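Local coordinates for protein cytochrome C (Marichromatium purpuratum 984, PDB 5LO9) that carries four covalently bound hemes c and, as a thiosulfate dehydrogenase (TsdBA), probably oxidises thiosulfate and passes the electrons along its hemes, at residues A[105-110]-A[180-185]; A[123-128]-A[135-140]; A[130-135]-A[413-418]. All blocks are in the same frame, centred on the assembly; numbering follows the deposited sequence.

Overall arrangement
Contacts 1 and 2 both lie inside the second cytochrome c unit of the chain and are buried; contact 3 is more solvent-exposed and ties that unit to the cytochrome unit that carries strand 413-415. Contact 2, at the heme, is nested within the loop that contact 1 closes by packing helix 102-110 on helix 176-187. Its centre lies about 7 Å from that of contact 3, and the two share Val135 in the loop after helix 121-125. Chemistry follows place: contact 1 mixes leucine and alanine packing with one tyrosine-carboxylate bond, contact 2 adds metal ligation, a thioether and an imidazole hydrogen bond, and contact 3 is built from methyl groups that meet other methyls and the loop backbone.

Contact 1: residues A[105-110]-A[180-185]; sequences RALAET and RALAAY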
ATOM      1  N   ARG A 105     -28.698  14.169  -9.244  1.00 49.24           N
ATOM      2  CA  ARG A 105     -27.347  13.839  -9.721  1.00 55.36           C
ATOM      3  C   ARG A 105     -26.855  12.484  -9.195  1.00 47.35           C
ATOM      4  O   ARG A 105     -26.235  11.708  -9.936  1.00 41.58           O
ATOM      5  CB  ARG A 105     -26.365  14.950  -9.345  1.00 51.03           C
ATOM      6  CG  ARG A 105     -24.893  14.691  -9.679  1.00 54.09           C
ATOM      7  CD  ARG A 105     -24.060  15.931  -9.479  1.00 65.51           C
ATOM      8  NE  ARG A 105     -22.719  15.789 -10.025  1.00 96.70           N
ATOM      9  CZ  ARG A 105     -21.735  16.661  -9.791  1.00115.83           C
ATOM     10  NH1 ARG A 105     -21.959  17.726  -9.013  1.00106.09           N
ATOM     11  NH2 ARG A 105     -20.519  16.463 -10.304  1.00108.71           N
ATOM     12  N   ALA A 106     -27.116  12.173  -7.926  1.00 41.57           N
ATOM     13  CA  ALA A 106     -26.553  10.948  -7.388  1.00 34.94           C
ATOM     14  C   ALA A 106     -27.074   9.753  -8.156  1.00 41.74           C
ATOM     15  O   ALA A 106     -26.293   8.927  -8.639  1.00 43.79           O
ATOM     16  CB  ALA A 106     -26.843  10.820  -5.907  1.00 31.55           C
ATOM     17  N   LEU A 107     -28.399   9.644  -8.277  1.00 44.97           N
ATOM     18  CA  LEU A 107     -28.983   8.510  -8.993  1.00 45.00           C
ATOM     19  C   LEU A 107     -28.613   8.538 -10.474  1.00 38.16           C
ATOM     20  O   LEU A 107     -28.312   7.495 -11.067  1.00 36.81           O
ATOM     21  CB  LEU A 107     -30.508   8.499  -8.807  1.00 41.45           C
ATOM     22  CG  LEU A 107     -30.998   8.022  -7.431  1.00 42.86           C
ATOM     23  CD1 LEU A 107     -32.501   8.260  -7.294  1.00 41.22           C
ATOM     24  CD2 LEU A 107     -30.683   6.554  -7.167  1.00 43.06           C
ATOM     25  N   ALA A 108     -28.606   9.719 -11.088  1.00 39.24           N
ATOM     26  CA  ALA A 108     -28.370   9.779 -12.529  1.00 43.31           C
ATOM     27  C   ALA A 108     -27.009   9.225 -12.879  1.00 36.87           C
ATOM     28  O   ALA A 108     -26.863   8.544 -13.898  1.00 42.60           O
ATOM     29  CB  ALA A 108     -28.500  11.209 -13.059  1.00 48.43           C
ATOM     30  N   GLU A 109     -26.000   9.510 -12.051  1.00 39.04           N
ATOM     31  CA  GLU A 109     -24.604   9.306 -12.422  1.00 46.47           C
ATOM     32  C   GLU A 109     -23.920   8.154 -11.697  1.00 43.21           C
ATOM     33  O   GLU A 109     -22.995   7.555 -12.270  1.00 44.09           O
ATOM     34  CB  GLU A 109     -23.801  10.593 -12.166  1.00 38.01           C
ATOM     35  CG  GLU A 109     -24.353  11.876 -12.884  1.00 35.12           C
ATOM     36  CD  GLU A 109     -24.042  11.926 -14.399  1.00 52.77           C
ATOM     37  OE1 GLU A 109     -23.350  10.980 -14.925  1.00 43.43           O
ATOM     38  OE2 GLU A 109     -24.477  12.938 -15.045  1.00 44.37           O
ATOM     39  N   THR A 110     -24.398   7.794 -10.496  1.00 39.68           N
ATOM     40  CA  THR A 110     -23.865   6.694  -9.694  1.00 41.52           C
ATOM     41  C   THR A 110     -24.909   5.692  -9.193  1.00 40.07           C
ATOM     42  O   THR A 110     -24.521   4.698  -8.570  1.00 33.45           O
ATOM     43  CB  THR A 110     -23.134   7.253  -8.457  1.00 49.39           C
ATOM     44  OG1 THR A 110     -24.079   7.815  -7.507  1.00 51.95           O
ATOM     45  CG2 THR A 110     -22.192   8.294  -8.882  1.00 43.11           C
ATOM     46  N   ARG A 180     -39.104  13.291  -9.465  1.00 50.33           N
ATOM     47  CA  ARG A 180     -39.058  14.705  -9.818  1.00 52.13           C
ATOM     48  C   ARG A 180     -37.622  15.179  -9.975  1.00 45.00           C
ATOM     49  O   ARG A 180     -37.275  15.817 -10.985  1.00 41.72           O
ATOM     50  CB  ARG A 180     -39.808  15.543  -8.775  1.00 51.37           C
ATOM     51  CG  ARG A 180     -41.336  15.356  -8.816  1.00 51.97           C
ATOM     52  CD  ARG A 180     -42.054  16.260  -7.832  1.00 47.16           C
ATOM     53  NE  ARG A 180     -42.074  15.637  -6.512  1.00 62.80           N
ATOM     54  CZ  ARG A 180     -43.008  14.776  -6.089  1.00 69.03           C
ATOM     55  NH1 ARG A 180     -44.036  14.410  -6.879  1.00 58.02           N
ATOM     56  NH2 ARG A 180     -42.903  14.263  -4.862  1.00 65.88           N
ATOM     57  N   ALA A 181     -36.748  14.787  -9.042  1.00 39.02           N
ATOM     58  CA  ALA A 181     -35.375  15.264  -9.108  1.00 37.43           C
ATOM     59  C   ALA A 181     -34.682  14.765 -10.366  1.00 41.42           C
ATOM     60  O   ALA A 181     -34.006  15.535 -11.057  1.00 39.95           O
ATOM     61  CB  ALA A 181     -34.620  14.828  -7.864  1.00 39.86           C
ATOM     62  N   LEU A 182     -34.855  13.474 -10.677  1.00 43.77           N
ATOM     63  CA  LEU A 182     -34.293  12.887 -11.887  1.00 38.77           C
ATOM     64  C   LEU A 182     -34.852  13.555 -13.122  1.00 36.18           C
ATOM     65  O   LEU A 182     -34.152  13.712 -14.123  1.00 35.14           O
ATOM     66  CB  LEU A 182     -34.567  11.390 -11.922  1.00 36.70           C
ATOM     67  CG  LEU A 182     -33.671  10.648 -10.919  1.00 39.69           C
ATOM     68  CD1 LEU A 182     -34.203   9.318 -10.521  1.00 44.80           C
ATOM     69  CD2 LEU A 182     -32.331  10.445 -11.524  1.00 43.57           C
ATOM     70  N   ALA A 183     -36.126  13.894 -13.107  1.00 40.03           N
ATOM     71  CA  ALA A 183     -36.676  14.559 -14.274  1.00 41.42           C
ATOM     72  C   ALA A 183     -36.101  15.953 -14.408  1.00 42.90           C
ATOM     73  O   ALA A 183     -35.746  16.390 -15.511  1.00 41.49           O
ATOM     74  CB  ALA A 183     -38.188  14.598 -14.181  1.00 47.16           C
ATOM     75  N   ALA A 184     -35.981  16.666 -13.293  1.00 47.07           N
ATOM     76  CA  ALA A 184     -35.403  18.009 -13.370  1.00 52.57           C
ATOM     77  C   ALA A 184     -33.932  17.948 -13.765  1.00 48.36           C
ATOM     78  O   ALA A 184     -33.477  18.730 -14.607  1.00 49.66           O
ATOM     79  CB  ALA A 184     -35.580  18.738 -12.040  1.00 42.51           C
ATOM     80  N   TYR A 185     -33.193  16.991 -13.201  1.00 42.25           N
ATOM     81  CA  TYR A 185     -31.789  16.847 -13.534  1.00 38.95           C
ATOM     82  C   TYR A 185     -31.614  16.650 -15.029  1.00 38.25           C
ATOM     83  O   TYR A 185     -30.922  17.425 -15.691  1.00 41.02           O
ATOM     84  CB  TYR A 185     -31.186  15.667 -12.766  1.00 42.66           C
ATOM     85  CG  TYR A 185     -29.717  15.464 -13.065  1.00 45.61           C
ATOM     86  CD1 TYR A 185     -28.736  16.133 -12.348  1.00 49.67           C
ATOM     87  CD2 TYR A 185     -29.314  14.657 -14.116  1.00 41.85           C
ATOM     88  CE1 TYR A 185     -27.379  15.971 -12.648  1.00 44.64           C
ATOM     89  CE2 TYR A 185     -27.981  14.491 -14.420  1.00 53.65           C
ATOM     90  CZ  TYR A 185     -27.009  15.160 -13.688  1.00 56.44           C
ATOM     91  OH  TYR A 185     -25.673  14.981 -13.998  1.00 45.54           O
TER
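Tyr185 lays its ring across helix 102-110, touching Arg105, Ala108 and Glu109 in turn. With CB already directed at the other helix and CG anti to the backbone N (chi1 -180°), the ring is carried over Arg105 and Ala108. Of helix 102-110, the atom nearest CG is the backbone N of Arg105, and CD1 lies close to that N and to Arg105 CA. One step further, Tyr185 CE1 packs against Arg105 CB at 3.6 Å, while on the other flank of the ring CD2 and CE2 rest on the methyl of Ala108, with CE2 to CB also 3.6 Å. The hydroxyl ends the reach: Tyr185 OH donates to Glu109 OE2 at 2.6 Å, and OE2 accepts through its anti lone pair. Carboxylate and ring planes stand 77° apart, and OE2 lies at the ring edge, near its plane. This is the packing of the first against the last helix of a class I cytochrome c unit, and the segment axes here cross at -69° with a closest approach of 9.2 Å. Beside the tyrosine, Leu182 fills the next part of the interface. Its CD1 meets Leu107 CD1 at 3.8 Å, the two side chains crossing at about a right angle, and its CD2 sits 4.2 Å from Ala108 CB. Leu182 also touches Cys121 and the heme c of this unit, linking the helix pair to the cofactor. Arg189 makes a cation-pi contact with the Tyr185 ring, and Val122 touches Glu109.

Contact 2: residues A[123-128]-A[135-140]; sequences RCHGPG and VFPPLA. With HEC (heme c), chain D.
His125 and Phe136 bring the two backbones closest, with CA atoms 5.6 Å apart, and from there the segments run onward in nearly the same direction, 19° apart. Helix 121-125 stops at His125, and Gly126 turns the chain away with a positive phi. The helix carries the end of the CXXCH heme-binding motif. Cys124 SG is joined to heme CAC by a covalent thioether bond, and His125 NE2 binds the heme FE at 2.1 Å. His125 CG stands anti to its carbonyl carbon and beside the backbone N, which carries the ring between the iron and Pro137. Through the other ring nitrogen, His125 ND1 donates to Pro137 O at 2.7 Å with an N-H...O angle of 159°. The carbonyl oxygen lies within 2° of the ring plane, so iron and carbonyl together fix the rotation of the ring. Leu139 covers one face of it: CD1 sits 3.7 Å from the centroid of the His125 ring in a CH-pi contact, while its other methyl, CD2, reaches porphyrin atom C4A at 3.3 Å. Phe136 packs next to the thioether, its CD1 3.8 Å from Cys124 CB and its CE1 3.6 Å from heme methyl CMD. Met167 of helix 166-171 supplies the second iron ligand, Tyr146 of helix 144-156 hydrogen-bonds to the heme, and Phe136 borders Cys405 on helix 403-406 and Phe421 on strand 418-421.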
ATOM      1  N   ARG A 123     -25.634   4.601 -17.041  1.00 37.22           N
ATOM      2  CA  ARG A 123     -25.011   3.334 -17.382  1.00 29.70           C
ATOM      3  C   ARG A 123     -25.675   2.687 -18.597  1.00 37.78           C
ATOM      4  O   ARG A 123     -25.033   1.913 -19.304  1.00 45.22           O
ATOM      5  CB  ARG A 123     -25.057   2.419 -16.168  1.00 26.65           C
ATOM      6  CG  ARG A 123     -24.031   1.362 -16.163  1.00 35.39           C
ATOM      7  CD  ARG A 123     -22.591   1.955 -16.326  1.00 41.35           C
ATOM      8  NE  ARG A 123     -22.411   2.982 -15.316  1.00 38.65           N
ATOM      9  CZ  ARG A 123     -21.838   4.163 -15.479  1.00 37.05           C
ATOM     10  NH1 ARG A 123     -21.341   4.541 -16.649  1.00 43.93           N
ATOM     11  NH2 ARG A 123     -21.764   4.975 -14.426  1.00 66.35           N
ATOM     12  N   CYS A 124     -26.961   2.950 -18.819  1.00 39.00           N
ATOM     13  CA  CYS A 124     -27.680   2.538 -20.015  1.00 42.89           C
ATOM     14  C   CYS A 124     -27.988   3.700 -20.943  1.00 41.85           C
ATOM     15  O   CYS A 124     -28.082   3.488 -22.157  1.00 41.96           O
ATOM     16  CB  CYS A 124     -29.030   1.878 -19.666  1.00 40.59           C
ATOM     17  SG  CYS A 124     -29.076   0.302 -18.761  1.00 39.48           S
ATOM     18  N   HIS A 125     -28.206   4.908 -20.408  1.00 34.06           N
ATOM     19  CA  HIS A 125     -28.621   6.039 -21.239  1.00 39.30           C
ATOM     20  C   HIS A 125     -27.456   6.865 -21.764  1.00 41.02           C
ATOM     21  O   HIS A 125     -27.674   7.900 -22.406  1.00 41.59           O
ATOM     22  CB  HIS A 125     -29.590   6.940 -20.474  1.00 37.58           C
ATOM     23  CG  HIS A 125     -30.970   6.358 -20.366  1.00 42.85           C
ATOM     24  ND1 HIS A 125     -31.893   6.455 -21.383  1.00 39.53           N
ATOM     25  CD2 HIS A 125     -31.568   5.642 -19.383  1.00 38.30           C
ATOM     26  CE1 HIS A 125     -33.005   5.837 -21.025  1.00 43.19           C
ATOM     27  NE2 HIS A 125     -32.833   5.338 -19.817  1.00 43.08           N
ATOM     28  N   GLY A 126     -26.234   6.419 -21.552  1.00 38.67           N
ATOM     29  CA  GLY A 126     -25.111   7.078 -22.147  1.00 42.50           C
ATOM     30  C   GLY A 126     -24.635   8.272 -21.357  1.00 39.78           C
ATOM     31  O   GLY A 126     -25.267   8.723 -20.391  1.00 38.72           O
ATOM     32  N   PRO A 127     -23.488   8.804 -21.769  1.00 32.81           N
ATOM     33  CA  PRO A 127     -22.876   9.917 -21.034  1.00 35.41           C
ATOM     34  C   PRO A 127     -23.812  11.102 -20.964  1.00 36.66           C
ATOM     35  O   PRO A 127     -24.357  11.559 -21.972  1.00 39.00           O
ATOM     36  CB  PRO A 127     -21.623  10.247 -21.850  1.00 33.36           C
ATOM     37  CG  PRO A 127     -21.470   9.145 -22.866  1.00 37.52           C
ATOM     38  CD  PRO A 127     -22.817   8.529 -23.047  1.00 41.81           C
ATOM     39  N   GLY A 128     -24.006  11.590 -19.761  1.00 35.99           N
ATOM     40  CA  GLY A 128     -24.891  12.715 -19.561  1.00 41.16           C
ATOM     41  C   GLY A 128     -26.285  12.570 -20.108  1.00 38.41           C
ATOM     42  O   GLY A 128     -26.990  13.579 -20.218  1.00 43.66           O
ATOM     43  N   VAL A 135     -31.732   1.372 -28.998  1.00 44.69           N
ATOM     44  CA  VAL A 135     -32.399   0.798 -27.832  1.00 29.77           C
ATOM     45  C   VAL A 135     -32.571   1.812 -26.727  1.00 31.48           C
ATOM     46  O   VAL A 135     -33.584   1.813 -26.024  1.00 39.86           O
ATOM     47  CB  VAL A 135     -31.598  -0.385 -27.278  1.00 35.86           C
ATOM     48  CG1 VAL A 135     -32.234  -0.900 -26.002  1.00 37.35           C
ATOM     49  CG2 VAL A 135     -31.517  -1.455 -28.237  1.00 33.81           C
ATOM     50  N   PHE A 136     -31.576   2.649 -26.503  1.00 41.11           N
ATOM     51  CA  PHE A 136     -31.513   3.412 -25.261  1.00 40.36           C
ATOM     52  C   PHE A 136     -31.638   4.895 -25.566  1.00 42.10           C
ATOM     53  O   PHE A 136     -30.664   5.519 -26.013  1.00 47.41           O
ATOM     54  CB  PHE A 136     -30.218   3.087 -24.521  1.00 35.64           C
ATOM     55  CG  PHE A 136     -30.139   1.656 -24.055  1.00 31.44           C
ATOM     56  CD1 PHE A 136     -30.854   1.219 -22.945  1.00 34.69           C
ATOM     57  CD2 PHE A 136     -29.349   0.747 -24.718  1.00 34.50           C
ATOM     58  CE1 PHE A 136     -30.781  -0.125 -22.504  1.00 38.82           C
ATOM     59  CE2 PHE A 136     -29.270  -0.597 -24.293  1.00 36.48           C
ATOM     60  CZ  PHE A 136     -29.986  -1.032 -23.192  1.00 35.01           C
ATOM     61  N   PRO A 137     -32.805   5.500 -25.355  1.00 41.52           N
ATOM     62  CA  PRO A 137     -33.048   6.856 -25.842  1.00 42.66           C
ATOM     63  C   PRO A 137     -32.395   7.888 -24.947  1.00 42.83           C
ATOM     64  O   PRO A 137     -32.100   7.606 -23.771  1.00 39.38           O
ATOM     65  CB  PRO A 137     -34.583   6.987 -25.776  1.00 36.21           C
ATOM     66  CG  PRO A 137     -34.938   6.168 -24.617  1.00 40.70           C
ATOM     67  CD  PRO A 137     -33.994   4.954 -24.686  1.00 41.97           C
ATOM     68  N   PRO A 138     -32.234   9.116 -25.445  1.00 36.57           N
ATOM     69  CA  PRO A 138     -31.743  10.199 -24.594  1.00 38.40           C
ATOM     70  C   PRO A 138     -32.785  10.616 -23.585  1.00 38.13           C
ATOM     71  O   PRO A 138     -33.985  10.520 -23.833  1.00 40.73           O
ATOM     72  CB  PRO A 138     -31.459  11.326 -25.583  1.00 40.88           C
ATOM     73  CG  PRO A 138     -32.327  11.068 -26.742  1.00 34.36           C
ATOM     74  CD  PRO A 138     -32.640   9.598 -26.768  1.00 37.26           C
ATOM     75  N   LEU A 139     -32.296  11.013 -22.411  1.00 43.15           N
ATOM     76  CA  LEU A 139     -33.039  11.746 -21.392  1.00 37.68           C
ATOM     77  C   LEU A 139     -32.675  13.233 -21.366  1.00 46.79           C
ATOM     78  O   LEU A 139     -33.455  14.067 -20.877  1.00 43.89           O
ATOM     79  CB  LEU A 139     -32.735  11.141 -20.024  1.00 36.01           C
ATOM     80  CG  LEU A 139     -32.835   9.619 -19.940  1.00 44.55           C
ATOM     81  CD1 LEU A 139     -32.399   9.166 -18.570  1.00 43.92           C
ATOM     82  CD2 LEU A 139     -34.241   9.136 -20.200  1.00 43.00           C
ATOM     83  N   ALA A 140     -31.499  13.579 -21.861  1.00 44.50           N
ATOM     84  CA  ALA A 140     -31.049  14.954 -21.821  1.00 42.87           C
ATOM     85  C   ALA A 140     -31.923  15.837 -22.700  1.00 44.48           C
ATOM     86  O   ALA A 140     -32.149  15.540 -23.881  1.00 41.23           O
ATOM     87  CB  ALA A 140     -29.608  15.011 -22.280  1.00 43.93           C
TER
HETATM   88 FE   HEC D1002     -34.245   4.291 -18.721  1.00 44.81          FE
HETATM   89  CHA HEC D1002     -36.306   4.691 -21.503  1.00 35.44           C
HETATM   90  CHB HEC D1002     -35.541   7.245 -17.352  1.00 32.87           C
HETATM   91  CHC HEC D1002     -32.086   3.988 -15.996  1.00 32.20           C
HETATM   92  CHD HEC D1002     -33.170   1.212 -19.943  1.00 36.95           C
HETATM   93  NA  HEC D1002     -35.656   5.703 -19.334  1.00 42.46           N
HETATM   94  C1A HEC D1002     -36.356   5.687 -20.461  1.00 32.16           C
HETATM   95  C2A HEC D1002     -37.294   6.815 -20.598  1.00 36.76           C
HETATM   96  C3A HEC D1002     -37.085   7.568 -19.358  1.00 45.70           C
HETATM   97  C4A HEC D1002     -36.040   6.784 -18.646  1.00 43.99           C
HETATM   98  CMA HEC D1002     -37.786   8.835 -18.953  1.00 37.15           C
HETATM   99  CAA HEC D1002     -38.251   7.153 -21.714  1.00 40.19           C
HETATM  100  CBA HEC D1002     -37.554   8.063 -22.713  1.00 35.92           C
HETATM  101  CGA HEC D1002     -38.503   8.489 -23.810  1.00 37.80           C
HETATM  102  O1A HEC D1002     -38.033   9.065 -24.815  1.00 32.71           O
HETATM  103  O2A HEC D1002     -39.725   8.252 -23.667  1.00 40.05           O
HETATM  104  NB  HEC D1002     -33.881   5.411 -16.997  1.00 34.36           N
HETATM  105  C1B HEC D1002     -34.483   6.545 -16.631  1.00 35.47           C
HETATM  106  C2B HEC D1002     -33.976   7.081 -15.341  1.00 35.37           C
HETATM  107  C3B HEC D1002     -32.964   6.098 -14.940  1.00 35.03           C
HETATM  108  C4B HEC D1002     -33.000   5.118 -16.037  1.00 33.65           C
HETATM  109  CMB HEC D1002     -34.430   8.328 -14.633  1.00 42.35           C
HETATM  110  CAB HEC D1002     -32.070   6.071 -13.733  1.00 38.77           C
HETATM  111  CBB HEC D1002     -32.898   6.132 -12.482  1.00 35.58           C
HETATM  112  NC  HEC D1002     -32.868   2.868 -18.086  1.00 34.68           N
HETATM  113  C1C HEC D1002     -32.100   2.934 -17.006  1.00 33.51           C
HETATM  114  C2C HEC D1002     -31.208   1.768 -16.848  1.00 34.95           C
HETATM  115  C3C HEC D1002     -31.529   0.920 -18.004  1.00 32.72           C
HETATM  116  C4C HEC D1002     -32.579   1.716 -18.693  1.00 33.58           C
HETATM  117  CMC HEC D1002     -30.240   1.552 -15.726  1.00 36.25           C
HETATM  118  CAC HEC D1002     -30.938  -0.390 -18.475  1.00 30.56           C
HETATM  119  CBC HEC D1002     -30.640  -1.454 -17.457  1.00 36.96           C
HETATM  120  ND  HEC D1002     -34.657   3.158 -20.410  1.00 34.27           N
HETATM  121  C1D HEC D1002     -34.160   1.968 -20.706  1.00 32.11           C
HETATM  122  C2D HEC D1002     -34.671   1.428 -21.981  1.00 29.41           C
HETATM  123  C3D HEC D1002     -35.588   2.435 -22.463  1.00 28.85           C
HETATM  124  C4D HEC D1002     -35.497   3.474 -21.399  1.00 38.73           C
HETATM  125  CMD HEC D1002     -34.343   0.137 -22.617  1.00 29.56           C
HETATM  126  CAD HEC D1002     -36.401   2.394 -23.734  1.00 39.77           C
HETATM  127  CBD HEC D1002     -37.817   1.862 -23.475  1.00 39.29           C
HETATM  128  CGD HEC D1002     -38.546   1.547 -24.766  1.00 42.14           C
HETATM  129  O1D HEC D1002     -39.743   1.895 -24.807  1.00 42.81           O
HETATM  130  O2D HEC D1002     -37.948   0.984 -25.723  1.00 43.59           O

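Contact 3: residues A[130-135]-A[413-418]; sequences VGAGAV and LLVDGE
A beta hairpin, strand 413-415 turning back into strand 418-421, lies against the glycine-rich loop that follows the heme-binding helix 121-125, and Leu413 and Val415 on the first strand make most of the contact. The hairpin closes with a type I' turn from Val415 to Glu418, and loop and strand run 145° apart in direction. Val415 bridges the middle of the loop: CG1 touches Gly131 O at 3.7 Å and Val130 CG2 at 4.1 Å, while CG2 lies 4.1 Å from Ala132 CA. With chi1 at 174°, CG1 is turned away from the Val415 backbone N and toward Val130 and Gly131. Two residues back, the CD2 methyl of Leu413 rests on Ala132, 3.5 Å from its O and 3.9 Å from its CB. Gly131 and Gly133 both have positive phi angles at which a side chain would press on the preceding carbonyl O, and a backbone hydrogen bond joins Gly131 to His125, which places the loop beside the iron ligand. Pro127 also touches Val415. Cutting Val415 back to an alanine would probably leave Val130 CG2 and the Gly131 carbonyl without the methyls they meet and open a gap between hairpin and loop. Made of methyls against methyls and loop backbone, the contact relies on shape rather than directed bonds to join the two cytochrome units.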
ATOM      1  N   VAL A 130     -27.237  11.496 -23.203  1.00 43.58           N
ATOM      2  CA  VAL A 130     -27.437  11.820 -24.612  1.00 46.25           C
ATOM      3  C   VAL A 130     -27.916  10.626 -25.418  1.00 37.35           C
ATOM      4  O   VAL A 130     -28.152  10.754 -26.624  1.00 49.67           O
ATOM      5  CB  VAL A 130     -26.117  12.387 -25.168  1.00 39.59           C
ATOM      6  CG1 VAL A 130     -25.792  13.631 -24.434  1.00 42.86           C
ATOM      7  CG2 VAL A 130     -24.978  11.366 -25.029  1.00 39.24           C
ATOM      8  N   GLY A 131     -28.099   9.483 -24.787  1.00 39.82           N
ATOM      9  CA  GLY A 131     -28.552   8.305 -25.491  1.00 47.37           C
ATOM     10  C   GLY A 131     -27.409   7.356 -25.780  1.00 41.40           C
ATOM     11  O   GLY A 131     -26.248   7.741 -25.819  1.00 47.99           O
ATOM     12  N   ALA A 132     -27.771   6.066 -26.014  1.00 40.04           N
ATOM     13  CA  ALA A 132     -26.842   4.987 -26.305  1.00 36.66           C
ATOM     14  C   ALA A 132     -27.421   4.130 -27.423  1.00 36.95           C
ATOM     15  O   ALA A 132     -27.841   2.991 -27.244  1.00 48.99           O
ATOM     16  CB  ALA A 132     -26.564   4.144 -25.062  1.00 40.40           C
ATOM     17  N   GLY A 133     -27.429   4.667 -28.620  1.00 43.31           N
ATOM     18  CA  GLY A 133     -27.978   3.926 -29.735  1.00 45.22           C
ATOM     19  C   GLY A 133     -29.493   3.886 -29.751  1.00 41.61           C
ATOM     20  O   GLY A 133     -30.182   4.636 -29.053  1.00 54.20           O
ATOM     21  N   ALA A 134     -30.017   2.987 -30.586  1.00 47.68           N
ATOM     22  CA  ALA A 134     -31.460   2.964 -30.846  1.00 44.05           C
ATOM     23  C   ALA A 134     -32.255   2.416 -29.663  1.00 46.44           C
ATOM     24  O   ALA A 134     -33.311   2.960 -29.323  1.00 44.04           O
ATOM     25  CB  ALA A 134     -31.754   2.134 -32.070  1.00 34.51           C
ATOM     26  N   VAL A 135     -31.732   1.372 -28.998  1.00 44.69           N
ATOM     27  CA  VAL A 135     -32.399   0.798 -27.832  1.00 29.77           C
ATOM     28  C   VAL A 135     -32.571   1.812 -26.727  1.00 31.48           C
ATOM     29  O   VAL A 135     -33.584   1.813 -26.024  1.00 39.86           O
ATOM     30  CB  VAL A 135     -31.598  -0.385 -27.278  1.00 35.86           C
ATOM     31  CG1 VAL A 135     -32.234  -0.900 -26.002  1.00 37.35           C
ATOM     32  CG2 VAL A 135     -31.517  -1.455 -28.237  1.00 33.81           C
ATOM     33  N   LEU A 413     -20.566  -1.146 -27.232  1.00 36.65           N
ATOM     34  CA  LEU A 413     -21.029   0.159 -27.684  1.00 41.97           C
ATOM     35  C   LEU A 413     -20.218   1.263 -27.037  1.00 44.88           C
ATOM     36  O   LEU A 413     -20.037   1.279 -25.816  1.00 40.71           O
ATOM     37  CB  LEU A 413     -22.510   0.399 -27.360  1.00 50.87           C
ATOM     38  CG  LEU A 413     -23.086   1.740 -27.848  1.00 44.48           C
ATOM     39  CD1 LEU A 413     -22.922   1.832 -29.352  1.00 48.86           C
ATOM     40  CD2 LEU A 413     -24.555   1.881 -27.499  1.00 44.01           C
ATOM     41  N   LEU A 414     -19.807   2.215 -27.858  1.00 35.81           N
ATOM     42  CA  LEU A 414     -19.107   3.397 -27.409  1.00 34.17           C
ATOM     43  C   LEU A 414     -19.927   4.625 -27.798  1.00 40.32           C
ATOM     44  O   LEU A 414     -20.547   4.651 -28.862  1.00 41.74           O
ATOM     45  CB  LEU A 414     -17.726   3.408 -28.048  1.00 39.02           C
ATOM     46  CG  LEU A 414     -16.581   2.875 -27.197  1.00 43.21           C
ATOM     47  CD1 LEU A 414     -16.861   1.511 -26.671  1.00 41.70           C
ATOM     48  CD2 LEU A 414     -15.321   2.790 -28.040  1.00 41.70           C
ATOM     49  N   VAL A 415     -19.938   5.645 -26.941  1.00 38.32           N
ATOM     50  CA  VAL A 415     -20.665   6.889 -27.189  1.00 36.42           C
ATOM     51  C   VAL A 415     -19.732   8.053 -26.878  1.00 47.31           C
ATOM     52  O   VAL A 415     -19.295   8.210 -25.728  1.00 39.14           O
ATOM     53  CB  VAL A 415     -21.935   6.982 -26.328  1.00 42.05           C
ATOM     54  CG1 VAL A 415     -22.625   8.339 -26.480  1.00 42.08           C
ATOM     55  CG2 VAL A 415     -22.865   5.848 -26.668  1.00 44.58           C
ATOM     56  N   ASP A 416     -19.436   8.875 -27.894  1.00 51.63           N
ATOM     57  CA  ASP A 416     -18.484   9.991 -27.750  1.00 50.41           C
ATOM     58  C   ASP A 416     -17.168   9.502 -27.138  1.00 41.34           C
ATOM     59  O   ASP A 416     -16.565  10.170 -26.307  1.00 39.03           O
ATOM     60  CB  ASP A 416     -19.068  11.142 -26.922  1.00 42.73           C
ATOM     61  CG  ASP A 416     -20.316  11.798 -27.585  1.00 77.73           C
ATOM     62  OD1 ASP A 416     -21.134  12.457 -26.873  1.00 61.37           O
ATOM     63  OD2 ASP A 416     -20.479  11.650 -28.828  1.00 93.73           O
ATOM     64  N   GLY A 417     -16.721   8.311 -27.555  1.00 39.71           N
ATOM     65  CA  GLY A 417     -15.500   7.721 -27.047  1.00 37.74           C
ATOM     66  C   GLY A 417     -15.601   6.995 -25.720  1.00 43.84           C
ATOM     67  O   GLY A 417     -14.689   6.227 -25.392  1.00 48.30           O
ATOM     68  N   GLU A 418     -16.657   7.228 -24.934  1.00 42.44           N
ATOM     69  CA  GLU A 418     -16.863   6.541 -23.662  1.00 40.34           C
ATOM     70  C   GLU A 418     -17.418   5.139 -23.862  1.00 41.22           C
ATOM     71  O   GLU A 418     -18.233   4.899 -24.757  1.00 41.05           O
ATOM     72  CB  GLU A 418     -17.839   7.318 -22.781  1.00 38.28           C
ATOM     73  CG  GLU A 418     -17.388   8.742 -22.409  1.00 44.23           C
ATOM     74  CD  GLU A 418     -16.009   8.836 -21.724  1.00 56.45           C
ATOM     75  OE1 GLU A 418     -15.653   7.996 -20.840  1.00 44.88           O
ATOM     76  OE2 GLU A 418     -15.269   9.768 -22.130  1.00 65.92           O
TER